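Local coordinates for protein methylmalonate-semialdehyde dehydrogenase (Oceanimonas doudoroffii, PDB 4ZZ7) that probably catalyses the NAD-dependent, CoA-acylating oxidation of methylmalonate semialdehyde, at residues A55-A68 with P163-K175. Residues are numbered along the deposited sequence; the frame is centred on the assembly and turned at random.
Sequences AFPTWRNTPPLKRA and PMAIVCGNCFVLK. With NAD (nicotinamide-adenine-dinucleotide), chain M.
A Schellman motif at Gly169 (phi 98°) closes the helix that leads into strand 171-175 of the NAD-binding Rossmann-type domain, and Trp59 and Arg67 grip the carbonyls of its last turn. Trp59 NE1 donates to Ile166 O at 3.0 Å, with an N-H...O angle of 149°. Gly169 N reaches the same oxygen from the opposite face of its carbonyl plane, so two donors share it. The six-membered ring of the indole also touches Ile166, Trp59 CZ2 lying 3.5 Å from Ile166 CG2. Arg67, its chain bent at chi3 (-68°), brings NE to 2.6 Å from Val167 O; this oxygen lies near the guanidinium plane, and NH2 adds a weak bond to it. Gly169 N sits over one guanidinium face, while Arg67 CD covers the rim of one indole face. With no side chain there, Gly169 CA lies 4.5 Å from Arg60 CA. The Phe56 ring edge meets Gly169 O, with CE1 at 3.2 Å, and Cys171 SG packs 3.8 Å from Phe56 CB. Farther along, Lys175 belongs to the NAD site. Trp59 thus adds a second donor to Ile166 O, Arg67 supplies Val167 O, and its positive charge probably complements the helix dipole.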
loop_
_atom_site.group_PDB
_atom_site.type_symbol
_atom_site.label_atom_id
_atom_site.label_comp_id
_atom_site.label_asym_id
_atom_site.label_seq_id
_atom_site.Cartn_x
_atom_site.Cartn_y
_atom_site.Cartn_z
ATOM N N ALA A 55 8.817 -11.117 -29.423
ATOM C CA ALA A 55 9.251 -9.836 -28.815
ATOM C C ALA A 55 9.273 -9.822 -27.270
ATOM O O ALA A 55 9.964 -8.989 -26.664
ATOM C CB ALA A 55 8.379 -8.691 -29.324
ATOM N N PHE A 56 8.516 -10.736 -26.655
ATOM C CA PHE A 56 8.344 -10.820 -25.202
ATOM C C PHE A 56 9.615 -10.919 -24.347
ATOM O O PHE A 56 9.744 -10.135 -23.429
ATOM C CB PHE A 56 7.385 -11.968 -24.844
ATOM C CG PHE A 56 7.226 -12.194 -23.361
ATOM C CD1 PHE A 56 6.678 -11.222 -22.560
ATOM C CD2 PHE A 56 7.631 -13.376 -22.777
ATOM C CE1 PHE A 56 6.549 -11.415 -21.204
ATOM C CE2 PHE A 56 7.492 -13.578 -21.426
ATOM C CZ PHE A 56 6.951 -12.597 -20.638
ATOM N N PRO A 57 10.544 -11.870 -24.622
ATOM C CA PRO A 57 11.720 -12.029 -23.756
ATOM C C PRO A 57 12.498 -10.750 -23.457
ATOM O O PRO A 57 12.805 -10.461 -22.292
ATOM C CB PRO A 57 12.599 -12.998 -24.537
ATOM C CG PRO A 57 11.635 -13.817 -25.299
ATOM C CD PRO A 57 10.531 -12.886 -25.686
ATOM N N THR A 58 12.805 -9.983 -24.488
ATOM C CA THR A 58 13.562 -8.756 -24.263
ATOM C C THR A 58 12.669 -7.728 -23.588
ATOM O O THR A 58 13.128 -7.018 -22.688
ATOM C CB THR A 58 14.230 -8.192 -25.535
ATOM O OG1 THR A 58 13.257 -8.040 -26.570
ATOM C CG2 THR A 58 15.298 -9.134 -26.004
ATOM N N TRP A 59 11.392 -7.687 -23.959
ATOM C CA TRP A 59 10.472 -6.696 -23.389
ATOM C C TRP A 59 10.204 -6.945 -21.887
ATOM O O TRP A 59 10.181 -6.017 -21.071
ATOM C CB TRP A 59 9.180 -6.632 -24.213
ATOM C CG TRP A 59 8.251 -5.533 -23.784
ATOM C CD1 TRP A 59 7.022 -5.679 -23.199
ATOM C CD2 TRP A 59 8.491 -4.124 -23.867
ATOM N NE1 TRP A 59 6.480 -4.459 -22.928
ATOM C CE2 TRP A 59 7.356 -3.481 -23.324
ATOM C CE3 TRP A 59 9.555 -3.342 -24.343
ATOM C CZ2 TRP A 59 7.246 -2.081 -23.255
ATOM C CZ3 TRP A 59 9.448 -1.960 -24.274
ATOM C CH2 TRP A 59 8.294 -1.343 -23.744
ATOM N N ARG A 60 10.053 -8.205 -21.533
ATOM C CA ARG A 60 9.982 -8.642 -20.141
ATOM C C ARG A 60 11.135 -8.100 -19.319
ATOM O O ARG A 60 10.939 -7.648 -18.211
ATOM C CB ARG A 60 9.997 -10.185 -20.073
ATOM C CG ARG A 60 9.992 -10.813 -18.681
ATOM C CD ARG A 60 10.398 -12.288 -18.694
ATOM N NE ARG A 60 11.366 -12.571 -17.616
ATOM C CZ ARG A 60 11.079 -13.088 -16.410
ATOM N NH1 ARG A 60 9.832 -13.429 -16.030
ATOM N NH2 ARG A 60 12.067 -13.260 -15.550
ATOM N N ASN A 61 12.341 -8.167 -19.849
ATOM C CA ASN A 61 13.513 -7.771 -19.070
ATOM C C ASN A 61 13.843 -6.295 -19.217
ATOM O O ASN A 61 14.801 -5.813 -18.597
ATOM C CB ASN A 61 14.740 -8.641 -19.411
ATOM C CG ASN A 61 14.691 -10.040 -18.785
ATOM O OD1 ASN A 61 13.933 -10.363 -17.848
ATOM N ND2 ASN A 61 15.529 -10.889 -19.312
ATOM N N THR A 62 13.062 -5.578 -20.023
ATOM C CA THR A 62 13.182 -4.120 -20.091
ATOM C C THR A 62 12.729 -3.484 -18.767
ATOM O O THR A 62 11.695 -3.875 -18.207
ATOM C CB THR A 62 12.380 -3.511 -21.251
ATOM O OG1 THR A 62 12.829 -4.063 -22.480
ATOM C CG2 THR A 62 12.611 -2.024 -21.345
ATOM N N PRO A 63 13.505 -2.509 -18.262
ATOM C CA PRO A 63 13.083 -1.856 -17.031
ATOM C C PRO A 63 11.750 -1.111 -17.167
ATOM O O PRO A 63 11.503 -0.468 -18.187
ATOM C CB PRO A 63 14.228 -0.877 -16.747
ATOM C CG PRO A 63 15.420 -1.546 -17.331
ATOM C CD PRO A 63 14.899 -2.171 -18.599
ATOM N N PRO A 64 10.897 -1.202 -16.141
ATOM C CA PRO A 64 9.648 -0.455 -16.051
ATOM C C PRO A 64 9.791 1.026 -16.401
ATOM O O PRO A 64 8.899 1.609 -16.983
ATOM C CB PRO A 64 9.286 -0.569 -14.571
ATOM C CG PRO A 64 9.890 -1.835 -14.138
ATOM C CD PRO A 64 11.122 -2.035 -14.953
ATOM N N LEU A 65 10.884 1.646 -15.997
ATOM C CA LEU A 65 11.082 3.056 -16.320
ATOM C C LEU A 65 11.093 3.260 -17.819
ATOM O O LEU A 65 10.375 4.106 -18.345
ATOM C CB LEU A 65 12.370 3.603 -15.722
ATOM C CG LEU A 65 12.122 4.262 -14.366
ATOM C CD1 LEU A 65 13.390 4.365 -13.516
ATOM C CD2 LEU A 65 11.487 5.624 -14.620
ATOM N N LYS A 66 11.894 2.449 -18.495
ATOM C CA LYS A 66 12.025 2.517 -19.935
ATOM C C LYS A 66 10.714 2.127 -20.639
ATOM O O LYS A 66 10.321 2.753 -21.625
ATOM C CB LYS A 66 13.205 1.646 -20.393
ATOM C CG LYS A 66 13.593 1.882 -21.844
ATOM C CD LYS A 66 14.672 0.953 -22.368
ATOM C CE LYS A 66 14.893 1.249 -23.841
ATOM N NZ LYS A 66 15.923 0.364 -24.417
ATOM N N ARG A 67 10.038 1.103 -20.144
ATOM C CA ARG A 67 8.740 0.743 -20.717
ATOM C C ARG A 67 7.743 1.891 -20.577
ATOM O O ARG A 67 6.956 2.127 -21.480
ATOM C CB ARG A 67 8.144 -0.506 -20.063
ATOM C CG ARG A 67 9.011 -1.729 -20.178
ATOM C CD ARG A 67 8.206 -2.997 -19.996
ATOM N NE ARG A 67 7.704 -3.179 -18.635
ATOM C CZ ARG A 67 8.188 -4.033 -17.744
ATOM N NH1 ARG A 67 9.230 -4.799 -18.017
ATOM N NH2 ARG A 67 7.623 -4.115 -16.557
ATOM N N ALA A 68 7.767 2.581 -19.436
ATOM C CA ALA A 68 6.793 3.625 -19.142
ATOM C C ALA A 68 6.990 4.851 -20.015
ATOM O O ALA A 68 6.015 5.504 -20.399
ATOM C CB ALA A 68 6.855 4.014 -17.685
ATOM N N PRO A 163 -2.224 -0.364 -22.808
ATOM C CA PRO A 163 -1.231 0.460 -22.126
ATOM C C PRO A 163 -0.704 -0.256 -20.885
ATOM O O PRO A 163 0.487 -0.491 -20.782
ATOM C CB PRO A 163 -2.011 1.730 -21.774
ATOM C CG PRO A 163 -3.017 1.824 -22.852
ATOM C CD PRO A 163 -3.444 0.402 -23.103
ATOM N N MET A 164 -1.603 -0.665 -19.999
ATOM C CA MET A 164 -1.188 -1.216 -18.706
ATOM C C MET A 164 -0.542 -2.582 -18.896
ATOM O O MET A 164 0.448 -2.892 -18.233
ATOM C CB MET A 164 -2.365 -1.327 -17.721
ATOM C CG MET A 164 -1.991 -1.926 -16.357
ATOM S SD MET A 164 -0.748 -0.987 -15.447
ATOM C CE MET A 164 -1.747 0.411 -14.973
ATOM N N ALA A 165 -1.094 -3.391 -19.796
ATOM C CA ALA A 165 -0.560 -4.718 -20.035
ATOM C C ALA A 165 0.873 -4.629 -20.547
ATOM O O ALA A 165 1.757 -5.359 -20.078
ATOM C CB ALA A 165 -1.443 -5.465 -21.013
ATOM N N ILE A 166 1.102 -3.713 -21.487
ATOM C CA ILE A 166 2.413 -3.576 -22.123
ATOM C C ILE A 166 3.425 -3.063 -21.105
ATOM O O ILE A 166 4.485 -3.643 -20.911
ATOM C CB ILE A 166 2.356 -2.660 -23.354
ATOM C CG1 ILE A 166 1.688 -3.414 -24.508
ATOM C CG2 ILE A 166 3.744 -2.221 -23.777
ATOM C CD1 ILE A 166 1.225 -2.543 -25.653
ATOM N N VAL A 167 3.075 -1.993 -20.419
ATOM C CA VAL A 167 3.986 -1.396 -19.461
ATOM C C VAL A 167 4.316 -2.388 -18.339
ATOM O O VAL A 167 5.394 -2.309 -17.757
ATOM C CB VAL A 167 3.419 -0.065 -18.919
ATOM C CG1 VAL A 167 2.576 -0.267 -17.652
ATOM C CG2 VAL A 167 4.538 0.913 -18.667
ATOM N N CYS A 168 3.396 -3.316 -18.046
ATOM C CA CYS A 168 3.667 -4.431 -17.121
ATOM C C CYS A 168 4.636 -5.585 -17.616
ATOM O O CYS A 168 4.851 -6.606 -16.905
ATOM C CB CYS A 168 2.344 -5.020 -16.665
ATOM S SG CYS A 168 1.495 -3.938 -15.509
ATOM N N GLY A 169 5.204 -5.423 -18.820
ATOM C CA GLY A 169 6.178 -6.352 -19.367
ATOM C C GLY A 169 5.614 -7.378 -20.331
ATOM O O GLY A 169 6.329 -8.299 -20.697
ATOM N N ASN A 170 4.355 -7.232 -20.758
ATOM C CA ASN A 170 3.735 -8.196 -21.680
ATOM C C ASN A 170 3.796 -7.767 -23.149
ATOM O O ASN A 170 4.090 -6.620 -23.484
ATOM C CB ASN A 170 2.262 -8.382 -21.331
ATOM C CG ASN A 170 2.050 -8.878 -19.931
ATOM O OD1 ASN A 170 2.447 -9.990 -19.602
ATOM N ND2 ASN A 170 1.401 -8.068 -19.097
ATOM N N CYS A 171 3.473 -8.690 -24.034
ATOM C CA CYS A 171 3.119 -8.328 -25.390
ATOM C C CYS A 171 1.629 -8.546 -25.556
ATOM O O CYS A 171 1.044 -9.319 -24.819
ATOM C CB CYS A 171 3.918 -9.163 -26.375
ATOM S SG CYS A 171 5.703 -8.862 -26.253
ATOM N N PHE A 172 1.023 -7.875 -26.526
ATOM C CA PHE A 172 -0.432 -7.764 -26.607
ATOM C C PHE A 172 -0.903 -8.063 -27.999
ATOM O O PHE A 172 -0.286 -7.592 -28.966
ATOM C CB PHE A 172 -0.875 -6.331 -26.284
ATOM C CG PHE A 172 -2.267 -6.239 -25.801
ATOM C CD1 PHE A 172 -3.298 -6.090 -26.671
ATOM C CD2 PHE A 172 -2.534 -6.337 -24.452
ATOM C CE1 PHE A 172 -4.599 -6.032 -26.197
ATOM C CE2 PHE A 172 -3.815 -6.274 -23.969
ATOM C CZ PHE A 172 -4.855 -6.121 -24.839
ATOM N N VAL A 173 -2.015 -8.798 -28.094
ATOM C CA VAL A 173 -2.748 -8.963 -29.360
ATOM C C VAL A 173 -4.178 -8.523 -29.144
ATOM O O VAL A 173 -4.879 -9.090 -28.294
ATOM C CB VAL A 173 -2.747 -10.410 -29.831
ATOM C CG1 VAL A 173 -3.480 -10.540 -31.161
ATOM C CG2 VAL A 173 -1.310 -10.906 -29.947
ATOM N N LEU A 174 -4.584 -7.514 -29.923
ATOM C CA LEU A 174 -5.871 -6.849 -29.770
ATOM C C LEU A 174 -6.819 -7.190 -30.927
ATOM O O LEU A 174 -6.484 -6.999 -32.099
ATOM C CB LEU A 174 -5.677 -5.333 -29.686
ATOM C CG LEU A 174 -6.970 -4.529 -29.589
ATOM C CD1 LEU A 174 -7.618 -4.760 -28.237
ATOM C CD2 LEU A 174 -6.705 -3.057 -29.844
ATOM N N LYS A 175 -8.016 -7.652 -30.571
ATOM C CA LYS A 175 -9.085 -7.957 -31.517
ATOM C C LYS A 175 -10.283 -7.012 -31.263
ATOM O O LYS A 175 -11.146 -7.282 -30.428
ATOM C CB LYS A 175 -9.448 -9.420 -31.364
ATOM C CG LYS A 175 -10.016 -10.075 -32.606
ATOM C CD LYS A 175 -11.539 -10.102 -32.594
ATOM C CE LYS A 175 -12.088 -8.963 -33.402
ATOM N NZ LYS A 175 -13.499 -8.726 -33.054
HETATM P PA NAD M . -20.257 -7.981 -28.204
HETATM O O1A NAD M . -20.856 -8.416 -29.538
HETATM O O2A NAD M . -20.724 -8.578 -26.887
HETATM O O5B NAD M . -18.659 -8.264 -28.248
HETATM C C5B NAD M . -17.696 -7.332 -28.760
HETATM C C4B NAD M . -16.419 -8.036 -29.218
HETATM O O4B NAD M . -16.575 -9.456 -29.153
HETATM C C3B NAD M . -16.030 -7.725 -30.660
HETATM O O3B NAD M . -14.617 -7.511 -30.700
HETATM C C2B NAD M . -16.493 -8.937 -31.465
HETATM O O2B NAD M . -15.693 -9.362 -32.572
HETATM C C1B NAD M . -16.490 -10.062 -30.447
HETATM N N9A NAD M . -17.604 -11.035 -30.658
HETATM C C8A NAD M . -18.886 -10.733 -31.016
HETATM N N7A NAD M . -19.632 -11.855 -31.098
HETATM C C5A NAD M . -18.833 -12.908 -30.796
HETATM C C6A NAD M . -19.002 -14.388 -30.708
HETATM N N6A NAD M . -20.205 -14.945 -30.964
HETATM N N1A NAD M . -17.921 -15.138 -30.358
HETATM C C2A NAD M . -16.703 -14.571 -30.103
HETATM N N3A NAD M . -16.469 -13.242 -30.155
HETATM C C4A NAD M . -17.479 -12.374 -30.499
HETATM O O3 NAD M . -20.361 -6.349 -28.080
HETATM P PN NAD M . -20.714 -5.234 -29.228
HETATM O O1N NAD M . -19.559 -5.079 -30.222
HETATM O O2N NAD M . -22.151 -5.344 -29.757
HETATM O O5D NAD M . -20.683 -3.999 -28.203
HETATM C C5D NAD M . -21.805 -3.746 -27.341
HETATM C C4D NAD M . -21.695 -4.335 -25.919
HETATM O O4D NAD M . -20.627 -3.791 -25.110
HETATM C C3D NAD M . -22.981 -4.057 -25.122
HETATM O O3D NAD M . -23.785 -5.237 -25.024
HETATM C C2D NAD M . -22.547 -3.542 -23.740
HETATM O O2D NAD M . -23.248 -4.196 -22.677
HETATM C C1D NAD M . -21.056 -3.828 -23.737
HETATM N N1N NAD M . -20.246 -2.943 -22.906
HETATM C C2N NAD M . -19.882 -3.409 -21.705
HETATM C C3N NAD M . -19.096 -2.636 -20.854
HETATM C C7N NAD M . -18.684 -3.096 -19.476
HETATM O O7N NAD M . -19.479 -3.492 -18.616
HETATM N N7N NAD M . -17.394 -3.009 -19.201
HETATM C C4N NAD M . -18.667 -1.387 -21.287
HETATM C C5N NAD M . -19.043 -0.917 -22.539
HETATM C C6N NAD M . -19.844 -1.730 -23.343
#